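Local coordinates for protein flavin-containing monooxygenase (Allium sativum, PDB 6WPU) that probably uses its bound flavin-adenine dinucleotide to oxygenate the sulfur of S-allyl-L-cysteine in garlic, at residues A[183-188]-A[295-300]; A[71-76]-A[203-208]; A[178-183]-A[300-305]. One frame throughout, in Å; residues are numbered along the deposited sequence.

Interactions 1 and 3, with centres about 11 Å apart, share Tyr-183 and Phe-300 and converge on one cofactor, FAD: interaction 3 touches it at the adenine and pyrophosphate, interaction 1 at the dimethyl edge of the isoalloxazine. A hydrogen bond from Asn-180 ND2 to Asn-299 O, 3.0 Å long, ties them together. Interaction 2 lies about 11 Å from interaction 1 and about 20 Å from interaction 3, centre to centre. It adjoins the ribbon of interaction 1, where His-203 NE2 lies 3.0 Å from Gly-295 O, while the side chain of His-205 stays about 7 Å from FAD.

Interaction 1: residues A[183-188]-A[295-300]; sequences YTEPRF and GYVYNF. With FAD (flavin-adenine dinucleotide), chain B.
Pro-186 and Tyr-296 face each other as an antiparallel, non-hydrogen-bonded pair, their CA atoms 4.1 Å apart, and join 183-188 to 295-300 in a short two-stranded ribbon. Two backbone bonds flank the pair: Val-297 N donates to Glu-185 O at 2.8 Å, and Arg-187 N donates to Gly-295 O at 2.9 Å. A water bridges the other side of the Glu-185/Val-297 pair, accepting from Glu-185 N and donating to Val-297 O.

Among the side chains, Tyr-296 contributes most. With CG beside its backbone N (chi1 -62°), the ring folds back over the main chain of Tyr-183, whose C atom lies over one face, 3.4 Å from Tyr-296 CD1. The two tyrosine rings are almost perpendicular (88°), and Tyr-296 CD2 reaches the edge of the Tyr-183 ring at CD1, 3.5 Å away. The phenol of Tyr-296 is hydrogen-bonded to Ser-84 OG, which also bonds Tyr-183 O. Val-297 spreads its two methyls along the opposing strand: CG1 lies 3.5 Å from Arg-187 CB, and CG2 packs on Glu-185 CG at the same separation. The carboxylate of Glu-185 goes on to a salt bridge with Arg-78.

A serine in place of Tyr-296 would probably leave the main chain and ring edge of Tyr-183 without their cover and Ser-84 without its phenol partner.

The chemistry matters because Tyr-183 CB lies 3.6 Å from the flavin methyl C8M. Two direct backbone bonds and a water hold this short, weakly bonded ribbon, and the aromatic packing probably helps to position Tyr-183, a residue of the FAD pocket.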
loop_
_atom_site.group_PDB
_atom_site.type_symbol
_atom_site.label_atom_id
_atom_site.label_comp_id
_atom_site.label_asym_id
_atom_site.label_seq_id
_atom_site.Cartn_x
_atom_site.Cartn_y
_atom_site.Cartn_z
ATOM N N TYR A 183 1.491 0.884 4.936
ATOM C CA TYR A 183 2.145 -0.424 4.964
ATOM C C TYR A 183 3.367 -0.410 5.878
ATOM O O TYR A 183 4.427 -0.954 5.552
ATOM C CB TYR A 183 2.492 -0.868 3.546
ATOM C CG TYR A 183 1.259 -1.316 2.768
ATOM C CD1 TYR A 183 0.457 -2.382 3.241
ATOM C CD2 TYR A 183 0.879 -0.679 1.587
ATOM C CE1 TYR A 183 -0.688 -2.807 2.543
ATOM C CE2 TYR A 183 -0.258 -1.086 0.878
ATOM C CZ TYR A 183 -1.038 -2.155 1.359
ATOM O OH TYR A 183 -2.166 -2.556 0.653
ATOM N N THR A 184 3.221 0.180 7.057
ATOM C CA THR A 184 4.326 0.293 8.005
ATOM C C THR A 184 3.954 -0.147 9.416
ATOM O O THR A 184 4.762 -0.793 10.080
ATOM C CB THR A 184 4.840 1.750 8.020
ATOM O OG1 THR A 184 5.374 2.052 6.731
ATOM C CG2 THR A 184 5.942 1.936 9.055
ATOM N N GLU A 185 2.758 0.192 9.893
ATOM C CA GLU A 185 2.326 -0.211 11.219
ATOM C C GLU A 185 1.631 -1.568 11.130
ATOM O O GLU A 185 0.579 -1.671 10.482
ATOM C CB GLU A 185 1.397 0.830 11.815
ATOM C CG GLU A 185 0.971 0.557 13.256
ATOM C CD GLU A 185 2.098 0.772 14.275
ATOM O OE1 GLU A 185 3.176 1.269 13.898
ATOM O OE2 GLU A 185 1.900 0.441 15.461
ATOM N N PRO A 186 2.164 -2.617 11.765
ATOM C CA PRO A 186 1.653 -3.980 11.546
ATOM C C PRO A 186 0.352 -4.280 12.267
ATOM O O PRO A 186 0.043 -3.721 13.322
ATOM C CB PRO A 186 2.772 -4.864 12.119
ATOM C CG PRO A 186 3.297 -4.055 13.237
ATOM C CD PRO A 186 3.320 -2.618 12.671
ATOM N N ARG A 187 -0.401 -5.216 11.694
ATOM C CA ARG A 187 -1.435 -5.916 12.432
ATOM C C ARG A 187 -1.068 -7.396 12.489
ATOM O O ARG A 187 -0.254 -7.886 11.699
ATOM C CB ARG A 187 -2.825 -5.705 11.821
ATOM C CG ARG A 187 -3.162 -6.558 10.653
ATOM C CD ARG A 187 -4.523 -6.183 10.048
ATOM N NE ARG A 187 -5.640 -6.177 10.998
ATOM C CZ ARG A 187 -6.494 -7.189 11.179
ATOM N NH1 ARG A 187 -6.351 -8.316 10.488
ATOM N NH2 ARG A 187 -7.494 -7.076 12.058
ATOM N N PHE A 188 -1.693 -8.113 13.417
ATOM C CA PHE A 188 -1.197 -9.423 13.828
ATOM C C PHE A 188 -2.286 -10.479 13.819
ATOM O O PHE A 188 -3.477 -10.177 13.859
ATOM C CB PHE A 188 -0.595 -9.353 15.224
ATOM C CG PHE A 188 0.546 -8.421 15.308
ATOM C CD1 PHE A 188 1.820 -8.849 14.972
ATOM C CD2 PHE A 188 0.348 -7.099 15.668
ATOM C CE1 PHE A 188 2.875 -7.978 15.025
ATOM C CE2 PHE A 188 1.403 -6.224 15.725
ATOM C CZ PHE A 188 2.665 -6.663 15.397
ATOM N N GLY A 295 -0.349 -8.278 7.437
ATOM C CA GLY A 295 -0.633 -6.945 6.930
ATOM C C GLY A 295 -0.456 -5.838 7.956
ATOM O O GLY A 295 0.268 -5.956 8.955
ATOM N N TYR A 296 -1.152 -4.733 7.690
ATOM C CA TYR A 296 -0.861 -3.467 8.340
ATOM C C TYR A 296 -2.150 -2.760 8.724
ATOM O O TYR A 296 -3.254 -3.174 8.358
ATOM C CB TYR A 296 -0.003 -2.582 7.432
ATOM C CG TYR A 296 1.316 -3.238 7.135
ATOM C CD1 TYR A 296 2.425 -2.997 7.944
ATOM C CD2 TYR A 296 1.451 -4.121 6.063
ATOM C CE1 TYR A 296 3.638 -3.616 7.699
ATOM C CE2 TYR A 296 2.660 -4.752 5.810
ATOM C CZ TYR A 296 3.747 -4.498 6.631
ATOM O OH TYR A 296 4.948 -5.135 6.390
ATOM N N VAL A 297 -1.994 -1.678 9.490
ATOM C CA VAL A 297 -3.106 -0.820 9.867
ATOM C C VAL A 297 -2.771 0.605 9.433
ATOM O O VAL A 297 -1.611 0.963 9.199
ATOM C CB VAL A 297 -3.420 -0.872 11.376
ATOM C CG1 VAL A 297 -3.742 -2.302 11.816
ATOM C CG2 VAL A 297 -2.264 -0.324 12.171
ATOM N N TYR A 298 -3.821 1.407 9.286
ATOM C CA TYR A 298 -3.664 2.837 9.065
ATOM C C TYR A 298 -3.131 3.477 10.332
ATOM O O TYR A 298 -3.449 3.049 11.439
ATOM C CB TYR A 298 -5.007 3.462 8.685
ATOM C CG TYR A 298 -5.557 2.901 7.395
ATOM C CD1 TYR A 298 -6.501 1.880 7.408
ATOM C CD2 TYR A 298 -5.105 3.374 6.157
ATOM C CE1 TYR A 298 -7.008 1.351 6.227
ATOM C CE2 TYR A 298 -5.599 2.855 4.972
ATOM C CZ TYR A 298 -6.551 1.830 5.015
ATOM O OH TYR A 298 -7.068 1.282 3.853
ATOM N N ASN A 299 -2.316 4.515 10.170
ATOM C CA ASN A 299 -1.682 5.134 11.332
ATOM C C ASN A 299 -1.316 6.569 10.969
ATOM O O ASN A 299 -0.428 6.769 10.137
ATOM C CB ASN A 299 -0.450 4.321 11.736
ATOM C CG ASN A 299 0.173 4.798 13.023
ATOM O OD1 ASN A 299 -0.521 5.107 13.978
ATOM N ND2 ASN A 299 1.495 4.877 13.047
ATOM N N PHE A 300 -1.990 7.554 11.585
ATOM C CA PHE A 300 -1.690 8.984 11.399
ATOM C C PHE A 300 -1.484 9.665 12.743
ATOM O O PHE A 300 -2.310 10.486 13.159
ATOM C CB PHE A 300 -2.806 9.745 10.685
ATOM C CG PHE A 300 -3.543 8.965 9.684
ATOM C CD1 PHE A 300 -4.777 8.424 9.993
ATOM C CD2 PHE A 300 -3.049 8.831 8.404
ATOM C CE1 PHE A 300 -5.485 7.714 9.053
ATOM C CE2 PHE A 300 -3.753 8.119 7.451
ATOM C CZ PHE A 300 -4.978 7.552 7.786
HETATM P PA FAD B . 4.527 4.832 0.815
HETATM O O1A FAD B . 5.345 4.142 -0.278
HETATM O O2A FAD B . 4.472 4.285 2.151
HETATM O O5B FAD B . 5.011 6.237 1.097
HETATM C C5B FAD B . 4.635 7.092 2.171
HETATM C C4B FAD B . 5.716 8.168 2.419
HETATM O O4B FAD B . 5.363 9.118 3.386
HETATM C C3B FAD B . 7.038 7.582 2.836
HETATM O O3B FAD B . 8.069 8.063 2.036
HETATM C C2B FAD B . 7.225 8.037 4.239
HETATM O O2B FAD B . 8.551 8.220 4.587
HETATM C C1B FAD B . 6.467 9.333 4.222
HETATM N N9A FAD B . 5.969 9.740 5.516
HETATM C C8A FAD B . 5.262 8.935 6.402
HETATM N N7A FAD B . 4.959 9.633 7.504
HETATM C C5A FAD B . 5.478 10.925 7.395
HETATM C C6A FAD B . 5.484 12.052 8.216
HETATM N N6A FAD B . 4.840 12.042 9.508
HETATM N N1A FAD B . 6.073 13.183 7.790
HETATM C C2A FAD B . 6.699 13.250 6.586
HETATM N N3A FAD B . 6.726 12.182 5.755
HETATM C C4A FAD B . 6.131 11.016 6.128
HETATM N N1 FAD B . 2.051 -1.802 -5.745
HETATM C C2 FAD B . 2.307 -2.036 -7.142
HETATM O O2 FAD B . 1.843 -1.173 -8.073
HETATM N N3 FAD B . 2.932 -3.190 -7.557
HETATM C C4 FAD B . 3.398 -4.100 -6.631
HETATM O O4 FAD B . 4.032 -5.239 -7.008
HETATM C C4X FAD B . 3.371 -3.791 -5.189
HETATM N N5 FAD B . 4.053 -4.595 -4.285
HETATM C C5X FAD B . 4.046 -4.257 -2.935
HETATM C C6 FAD B . 4.723 -5.077 -2.021
HETATM C C7 FAD B . 4.727 -4.729 -0.674
HETATM C C7M FAD B . 5.448 -5.622 0.300
HETATM C C8 FAD B . 4.063 -3.585 -0.234
HETATM C C8M FAD B . 4.041 -3.194 1.208
HETATM C C9 FAD B . 3.383 -2.769 -1.144
HETATM C C9A FAD B . 3.374 -3.103 -2.491
HETATM N N10 FAD B . 2.691 -2.253 -3.427
HETATM C C10 FAD B . 2.689 -2.586 -4.789
HETATM C "C1'" FAD B . 1.951 -1.072 -2.956
HETATM C "C2'" FAD B . 2.708 0.191 -2.602
HETATM O "O2'" FAD B . 2.341 0.578 -1.343
HETATM C "C3'" FAD B . 2.223 1.237 -3.580
HETATM O "O3'" FAD B . 2.810 0.844 -4.760
HETATM C "C4'" FAD B . 2.644 2.672 -3.279
HETATM O "O4'" FAD B . 4.001 2.661 -3.027
HETATM C "C5'" FAD B . 1.884 3.388 -2.157
HETATM O "O5'" FAD B . 2.713 4.479 -1.879
HETATM P P FAD B . 2.509 5.660 -0.843
HETATM O O1P FAD B . 3.141 7.007 -1.363
HETATM O O2P FAD B . 0.966 5.629 -0.502
HETATM O O3P FAD B . 3.054 4.990 0.557
HETATM O O HOH W 1 0.931 1.613 8.368
#

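Interaction 2: residues A[71-76]-A[203-208]; sequences PMSQDS and HSHNYR
The amide of Asn-206 points at the loop 71-76 and spends its ND2 on two acceptors. One bond runs to Ser-73 OG, 3.0 Å away, with the hydroxyl 21° out of the amide plane; the other, to Pro-71 O at 2.9 Å, is weak. Pro-71 O also accepts from His-203 N at 3.0 Å, so one carbonyl receives a side-chain and a main-chain donor together. Ser-73 places its hydroxyl beside its own backbone N (chi1 -69°), where OG meets both Asn-206 and the edge of the His-205 ring, 3.7 Å from CD2. Glu-68 serves all three: its carboxylate bonds Ser-73 OG and His-205 NE2, and its backbone N bonds Asn-206 OD1. The other imidazole nitrogen, His-205 ND1, pairs with Ser-84 OG.

His-203 turns its ring away from 71-76 and forward over its own segment. There ND1 accepts from His-205 N at 2.9 Å, which favours a tautomer with no hydrogen on ND1 and steadies the turn as it begins.

In the fold, 203-208 is the exit of strand 200-203, with a 3-10 turn at 204-205. Ser-204 and Tyr-207 pack on helix 225-234 and strand 289-292, whereas Pro-71 and Met-72 lie against strand 200-203, fastening the long loop between strand 47-52 and helix 95-98 to the edge of the mixed sheet.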
loop_
_atom_site.group_PDB
_atom_site.type_symbol
_atom_site.label_atom_id
_atom_site.label_comp_id
_atom_site.label_asym_id
_atom_site.label_seq_id
_atom_site.Cartn_x
_atom_site.Cartn_y
_atom_site.Cartn_z
ATOM N N PRO A 71 11.503 -7.508 16.604
ATOM C CA PRO A 71 11.072 -8.291 15.430
ATOM C C PRO A 71 9.569 -8.340 15.254
ATOM O O PRO A 71 9.102 -8.607 14.138
ATOM C CB PRO A 71 11.652 -9.699 15.695
ATOM C CG PRO A 71 12.092 -9.696 17.115
ATOM C CD PRO A 71 12.393 -8.280 17.489
ATOM N N MET A 72 8.791 -8.106 16.311
ATOM C CA MET A 72 7.341 -8.067 16.188
ATOM C C MET A 72 6.818 -6.664 15.882
ATOM O O MET A 72 5.629 -6.515 15.581
ATOM C CB MET A 72 6.692 -8.605 17.466
ATOM C CG MET A 72 6.777 -10.133 17.608
ATOM S SD MET A 72 5.635 -10.913 16.433
ATOM C CE MET A 72 4.102 -10.810 17.356
ATOM N N SER A 73 7.674 -5.647 15.940
ATOM C CA SER A 73 7.278 -4.257 15.671
ATOM C C SER A 73 6.078 -3.850 16.523
ATOM O O SER A 73 5.106 -3.282 16.031
ATOM C CB SER A 73 6.974 -4.054 14.188
ATOM O OG SER A 73 8.162 -4.143 13.417
ATOM N N GLN A 74 6.135 -4.191 17.814
ATOM C CA GLN A 74 5.082 -3.843 18.763
ATOM C C GLN A 74 5.516 -2.867 19.847
ATOM O O GLN A 74 4.656 -2.202 20.429
ATOM C CB GLN A 74 4.540 -5.103 19.454
ATOM C CG GLN A 74 3.663 -5.981 18.582
ATOM C CD GLN A 74 3.312 -7.277 19.284
ATOM O OE1 GLN A 74 4.064 -7.740 20.135
ATOM N NE2 GLN A 74 2.168 -7.857 18.949
ATOM N N ASP A 75 6.812 -2.781 20.154
ATOM C CA ASP A 75 7.290 -1.860 21.177
ATOM C C ASP A 75 7.063 -0.412 20.722
ATOM O O ASP A 75 7.555 0.004 19.666
ATOM C CB ASP A 75 8.763 -2.127 21.452
ATOM C CG ASP A 75 9.379 -1.111 22.389
ATOM O OD1 ASP A 75 8.639 -0.428 23.128
ATOM O OD2 ASP A 75 10.622 -0.994 22.376
ATOM N N SER A 76 6.314 0.359 21.518
ATOM C CA SER A 76 5.866 1.669 21.043
ATOM C C SER A 76 7.007 2.668 20.914
ATOM O O SER A 76 6.894 3.616 20.134
ATOM C CB SER A 76 4.784 2.232 21.965
ATOM O OG SER A 76 5.304 2.432 23.267
ATOM N N HIS A 203 7.092 -10.215 12.644
ATOM C CA HIS A 203 6.184 -9.745 11.607
ATOM C C HIS A 203 6.964 -9.647 10.303
ATOM O O HIS A 203 8.157 -9.347 10.303
ATOM C CB HIS A 203 5.573 -8.381 11.976
ATOM C CG HIS A 203 4.414 -7.985 11.110
ATOM N ND1 HIS A 203 4.572 -7.362 9.890
ATOM C CD2 HIS A 203 3.078 -8.142 11.282
ATOM C CE1 HIS A 203 3.383 -7.156 9.346
ATOM N NE2 HIS A 203 2.461 -7.620 10.172
ATOM N N SER A 204 6.289 -9.941 9.193
ATOM C CA SER A 204 6.928 -9.860 7.881
ATOM C C SER A 204 7.430 -8.466 7.556
ATOM O O SER A 204 8.246 -8.317 6.640
ATOM C CB SER A 204 5.945 -10.279 6.788
ATOM O OG SER A 204 4.827 -9.402 6.750
ATOM N N HIS A 205 6.952 -7.440 8.271
ATOM C CA HIS A 205 7.508 -6.100 8.098
ATOM C C HIS A 205 9.022 -6.107 8.249
ATOM O O HIS A 205 9.711 -5.286 7.640
ATOM C CB HIS A 205 6.892 -5.139 9.111
ATOM C CG HIS A 205 7.437 -3.744 9.033
ATOM N ND1 HIS A 205 7.244 -2.930 7.936
ATOM C CD2 HIS A 205 8.138 -3.010 9.932
ATOM C CE1 HIS A 205 7.823 -1.762 8.154
ATOM N NE2 HIS A 205 8.362 -1.778 9.361
ATOM N N ASN A 206 9.561 -7.043 9.022
ATOM C CA ASN A 206 10.996 -7.122 9.237
ATOM C C ASN A 206 11.652 -8.230 8.417
ATOM O O ASN A 206 12.829 -8.536 8.639
ATOM C CB ASN A 206 11.278 -7.293 10.731
ATOM C CG ASN A 206 10.814 -6.089 11.532
ATOM O OD1 ASN A 206 11.207 -4.962 11.237
ATOM N ND2 ASN A 206 9.958 -6.313 12.523
ATOM N N TYR A 207 10.936 -8.821 7.456
ATOM C CA TYR A 207 11.538 -9.877 6.651
ATOM C C TYR A 207 12.338 -9.252 5.515
ATOM O O TYR A 207 11.832 -8.384 4.793
ATOM C CB TYR A 207 10.490 -10.844 6.085
ATOM C CG TYR A 207 11.185 -11.841 5.179
ATOM C CD1 TYR A 207 12.024 -12.834 5.721
ATOM C CD2 TYR A 207 11.092 -11.743 3.799
ATOM C CE1 TYR A 207 12.705 -13.725 4.903
ATOM C CE2 TYR A 207 11.782 -12.634 2.962
ATOM C CZ TYR A 207 12.587 -13.618 3.531
ATOM O OH TYR A 207 13.272 -14.491 2.733
ATOM N N ARG A 208 13.585 -9.695 5.348
ATOM C CA ARG A 208 14.437 -9.148 4.296
ATOM C C ARG A 208 15.038 -10.221 3.400
ATOM O O ARG A 208 14.985 -10.099 2.169
ATOM C CB ARG A 208 15.572 -8.318 4.897
ATOM C CG ARG A 208 15.081 -7.046 5.609
ATOM C CD ARG A 208 14.331 -6.108 4.654
ATOM N NE ARG A 208 13.937 -4.914 5.384
ATOM C CZ ARG A 208 12.740 -4.730 5.926
ATOM N NH1 ARG A 208 11.784 -5.657 5.785
ATOM N NH2 ARG A 208 12.499 -3.606 6.593
#

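Interaction 3: residues A[178-183]-A[300-305]; sequences VCNGHY and FPFLNT. With FAD (flavin-adenine dinucleotide), chain B; SO4 (sulfate ion), chain E.
Strand 175-178 of the parallel FAD-binding sheet runs out into a loop along the cofactor, and there Val-178 and Asn-180 meet Phe-300 and Phe-302 of a type I turn, Phe-300 to Leu-303, closed by a bond from Leu-303 N to Phe-300 O.

The amide of Asn-180 meets the edges of both rings. A chi1 of 69°, which sets CG between the backbone N and carbonyl carbon, carries its OD1 to the edge of the Phe-300 ring, 3.5 Å from CD2. Its ND2 comes to the edge of Phe-302, 3.9 Å from CE2, with amide and ring nearly perpendicular (86°), and is hydrogen-bonded to Asn-299 O. Val-178 CG1 also touches both rings, 4.0 Å from Phe-300 CD2 and 4.1 Å from Phe-302 CZ. Phe-300 also makes an edge-to-face pair with Phe-334 of strand 332-334.

Both segments continue to FAD. Phe-302 CD2 lies 3.5 Å from the adenine N6A, and Asn-180 CB is 3.7 Å from C8A. Gly-181 CA passes 3.3 Å from the bridging oxygen O3P, where a side chain would strike O2A.

The amide oxygen thus faces ring C-H groups, a weakly favourable polar approach, while its nitrogen is satisfied by a carbonyl. Such pairing lets a polar group be buried against two phenylalanine edges. Phe-302 and Asn-180 probably help to position the adenine they touch, with Phe-300 packed behind Asn-180.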
loop_
_atom_site.group_PDB
_atom_site.type_symbol
_atom_site.label_atom_id
_atom_site.label_comp_id
_atom_site.label_asym_id
_atom_site.label_seq_id
_atom_site.Cartn_x
_atom_site.Cartn_y
_atom_site.Cartn_z
ATOM N N VAL A 178 -2.906 14.139 2.834
ATOM C CA VAL A 178 -2.167 13.132 3.601
ATOM C C VAL A 178 -1.797 11.980 2.673
ATOM O O VAL A 178 -2.677 11.301 2.132
ATOM C CB VAL A 178 -2.984 12.631 4.801
ATOM C CG1 VAL A 178 -2.226 11.521 5.560
ATOM C CG2 VAL A 178 -3.301 13.790 5.746
ATOM N N CYS A 179 -0.489 11.765 2.481
ATOM C CA CYS A 179 0.037 10.748 1.567
ATOM C C CYS A 179 1.067 9.862 2.270
ATOM O O CYS A 179 2.131 9.556 1.717
ATOM C CB CYS A 179 0.671 11.401 0.343
ATOM S SG CYS A 179 -0.424 12.477 -0.604
ATOM N N ASN A 180 0.786 9.451 3.502
ATOM C CA ASN A 180 1.830 8.884 4.345
ATOM C C ASN A 180 1.935 7.366 4.240
ATOM O O ASN A 180 2.773 6.772 4.932
ATOM C CB ASN A 180 1.619 9.287 5.815
ATOM C CG ASN A 180 0.394 8.624 6.438
ATOM O OD1 ASN A 180 -0.681 8.597 5.848
ATOM N ND2 ASN A 180 0.573 8.053 7.627
ATOM N N GLY A 181 1.136 6.731 3.384
ATOM C CA GLY A 181 1.160 5.286 3.226
ATOM C C GLY A 181 0.475 4.542 4.363
ATOM O O GLY A 181 0.153 5.125 5.406
ATOM N N HIS A 182 0.216 3.245 4.159
ATOM C CA HIS A 182 -0.407 2.411 5.181
ATOM C C HIS A 182 0.195 1.010 5.202
ATOM O O HIS A 182 -0.508 0.034 5.498
ATOM C CB HIS A 182 -1.932 2.320 4.985
ATOM C CG HIS A 182 -2.350 1.798 3.637
ATOM N ND1 HIS A 182 -2.766 2.621 2.612
ATOM C CD2 HIS A 182 -2.454 0.531 3.164
ATOM C CE1 HIS A 182 -3.096 1.888 1.561
ATOM N NE2 HIS A 182 -2.905 0.615 1.866
ATOM N N TYR A 183 1.491 0.884 4.936
ATOM C CA TYR A 183 2.145 -0.424 4.964
ATOM C C TYR A 183 3.367 -0.410 5.878
ATOM O O TYR A 183 4.427 -0.954 5.552
ATOM C CB TYR A 183 2.492 -0.868 3.546
ATOM C CG TYR A 183 1.259 -1.316 2.768
ATOM C CD1 TYR A 183 0.457 -2.382 3.241
ATOM C CD2 TYR A 183 0.879 -0.679 1.587
ATOM C CE1 TYR A 183 -0.688 -2.807 2.543
ATOM C CE2 TYR A 183 -0.258 -1.086 0.878
ATOM C CZ TYR A 183 -1.038 -2.155 1.359
ATOM O OH TYR A 183 -2.166 -2.556 0.653
ATOM N N PHE A 300 -1.990 7.554 11.585
ATOM C CA PHE A 300 -1.690 8.984 11.399
ATOM C C PHE A 300 -1.484 9.665 12.743
ATOM O O PHE A 300 -2.310 10.486 13.159
ATOM C CB PHE A 300 -2.806 9.745 10.685
ATOM C CG PHE A 300 -3.543 8.965 9.684
ATOM C CD1 PHE A 300 -4.777 8.424 9.993
ATOM C CD2 PHE A 300 -3.049 8.831 8.404
ATOM C CE1 PHE A 300 -5.485 7.714 9.053
ATOM C CE2 PHE A 300 -3.753 8.119 7.451
ATOM C CZ PHE A 300 -4.978 7.552 7.786
ATOM N N PRO A 301 -0.385 9.379 13.434
ATOM C CA PRO A 301 -0.210 9.971 14.775
ATOM C C PRO A 301 -0.185 11.505 14.768
ATOM O O PRO A 301 -0.595 12.145 15.746
ATOM C CB PRO A 301 1.118 9.363 15.248
ATOM C CG PRO A 301 1.827 8.932 13.979
ATOM C CD PRO A 301 0.753 8.540 13.019
ATOM N N PHE A 302 0.225 12.116 13.669
ATOM C CA PHE A 302 0.364 13.562 13.621
ATOM C C PHE A 302 -0.968 14.282 13.464
ATOM O O PHE A 302 -1.018 15.508 13.620
ATOM C CB PHE A 302 1.288 13.921 12.463
ATOM C CG PHE A 302 0.924 13.225 11.177
ATOM C CD1 PHE A 302 -0.064 13.741 10.356
ATOM C CD2 PHE A 302 1.542 12.039 10.810
ATOM C CE1 PHE A 302 -0.423 13.103 9.163
ATOM C CE2 PHE A 302 1.196 11.397 9.620
ATOM C CZ PHE A 302 0.210 11.935 8.792
ATOM N N LEU A 303 -2.042 13.566 13.145
ATOM C CA LEU A 303 -3.245 14.202 12.629
ATOM C C LEU A 303 -4.224 14.479 13.766
ATOM O O LEU A 303 -4.694 13.549 14.428
ATOM C CB LEU A 303 -3.880 13.325 11.554
ATOM C CG LEU A 303 -5.093 13.947 10.875
ATOM C CD1 LEU A 303 -4.755 15.350 10.340
ATOM C CD2 LEU A 303 -5.589 13.023 9.775
ATOM N N ASN A 304 -4.539 15.759 13.981
ATOM C CA ASN A 304 -5.455 16.185 15.037
ATOM C C ASN A 304 -6.702 16.790 14.404
ATOM O O ASN A 304 -6.657 17.907 13.882
ATOM C CB ASN A 304 -4.773 17.171 15.983
ATOM C CG ASN A 304 -3.525 16.569 16.637
ATOM O OD1 ASN A 304 -2.427 17.117 16.536
ATOM N ND2 ASN A 304 -3.689 15.420 17.282
ATOM N N THR A 305 -7.813 16.050 14.461
ATOM C CA THR A 305 -9.091 16.473 13.897
ATOM C C THR A 305 -10.194 16.582 14.947
ATOM O O THR A 305 -11.359 16.755 14.577
ATOM C CB THR A 305 -9.529 15.502 12.795
ATOM O OG1 THR A 305 -9.722 14.187 13.352
ATOM C CG2 THR A 305 -8.469 15.432 11.707
HETATM P PA FAD B . 4.527 4.832 0.815
HETATM O O1A FAD B . 5.345 4.142 -0.278
HETATM O O2A FAD B . 4.472 4.285 2.151
HETATM O O5B FAD B . 5.011 6.237 1.097
HETATM C C5B FAD B . 4.635 7.092 2.171
HETATM C C4B FAD B . 5.716 8.168 2.419
HETATM O O4B FAD B . 5.363 9.118 3.386
HETATM C C3B FAD B . 7.038 7.582 2.836
HETATM O O3B FAD B . 8.069 8.063 2.036
HETATM C C2B FAD B . 7.225 8.037 4.239
HETATM O O2B FAD B . 8.551 8.220 4.587
HETATM C C1B FAD B . 6.467 9.333 4.222
HETATM N N9A FAD B . 5.969 9.740 5.516
HETATM C C8A FAD B . 5.262 8.935 6.402
HETATM N N7A FAD B . 4.959 9.633 7.504
HETATM C C5A FAD B . 5.478 10.925 7.395
HETATM C C6A FAD B . 5.484 12.052 8.216
HETATM N N6A FAD B . 4.840 12.042 9.508
HETATM N N1A FAD B . 6.073 13.183 7.790
HETATM C C2A FAD B . 6.699 13.250 6.586
HETATM N N3A FAD B . 6.726 12.182 5.755
HETATM C C4A FAD B . 6.131 11.016 6.128
HETATM N N1 FAD B . 2.051 -1.802 -5.745
HETATM C C2 FAD B . 2.307 -2.036 -7.142
HETATM O O2 FAD B . 1.843 -1.173 -8.073
HETATM N N3 FAD B . 2.932 -3.190 -7.557
HETATM C C4 FAD B . 3.398 -4.100 -6.631
HETATM O O4 FAD B . 4.032 -5.239 -7.008
HETATM C C4X FAD B . 3.371 -3.791 -5.189
HETATM N N5 FAD B . 4.053 -4.595 -4.285
HETATM C C5X FAD B . 4.046 -4.257 -2.935
HETATM C C6 FAD B . 4.723 -5.077 -2.021
HETATM C C7 FAD B . 4.727 -4.729 -0.674
HETATM C C7M FAD B . 5.448 -5.622 0.300
HETATM C C8 FAD B . 4.063 -3.585 -0.234
HETATM C C8M FAD B . 4.041 -3.194 1.208
HETATM C C9 FAD B . 3.383 -2.769 -1.144
HETATM C C9A FAD B . 3.374 -3.103 -2.491
HETATM N N10 FAD B . 2.691 -2.253 -3.427
HETATM C C10 FAD B . 2.689 -2.586 -4.789
HETATM C "C1'" FAD B . 1.951 -1.072 -2.956
HETATM C "C2'" FAD B . 2.708 0.191 -2.602
HETATM O "O2'" FAD B . 2.341 0.578 -1.343
HETATM C "C3'" FAD B . 2.223 1.237 -3.580
HETATM O "O3'" FAD B . 2.810 0.844 -4.760
HETATM C "C4'" FAD B . 2.644 2.672 -3.279
HETATM O "O4'" FAD B . 4.001 2.661 -3.027
HETATM C "C5'" FAD B . 1.884 3.388 -2.157
HETATM O "O5'" FAD B . 2.713 4.479 -1.879
HETATM P P FAD B . 2.509 5.660 -0.843
HETATM O O1P FAD B . 3.141 7.007 -1.363
HETATM O O2P FAD B . 0.966 5.629 -0.502
HETATM O O3P FAD B . 3.054 4.990 0.557
HETATM S S SO4 E . -7.575 13.991 17.683
HETATM O O1 SO4 E . -8.330 13.250 18.695
HETATM O O2 SO4 E . -6.172 13.572 17.757
HETATM O O3 SO4 E . -7.680 15.439 17.929
HETATM O O4 SO4 E . -8.121 13.680 16.357
#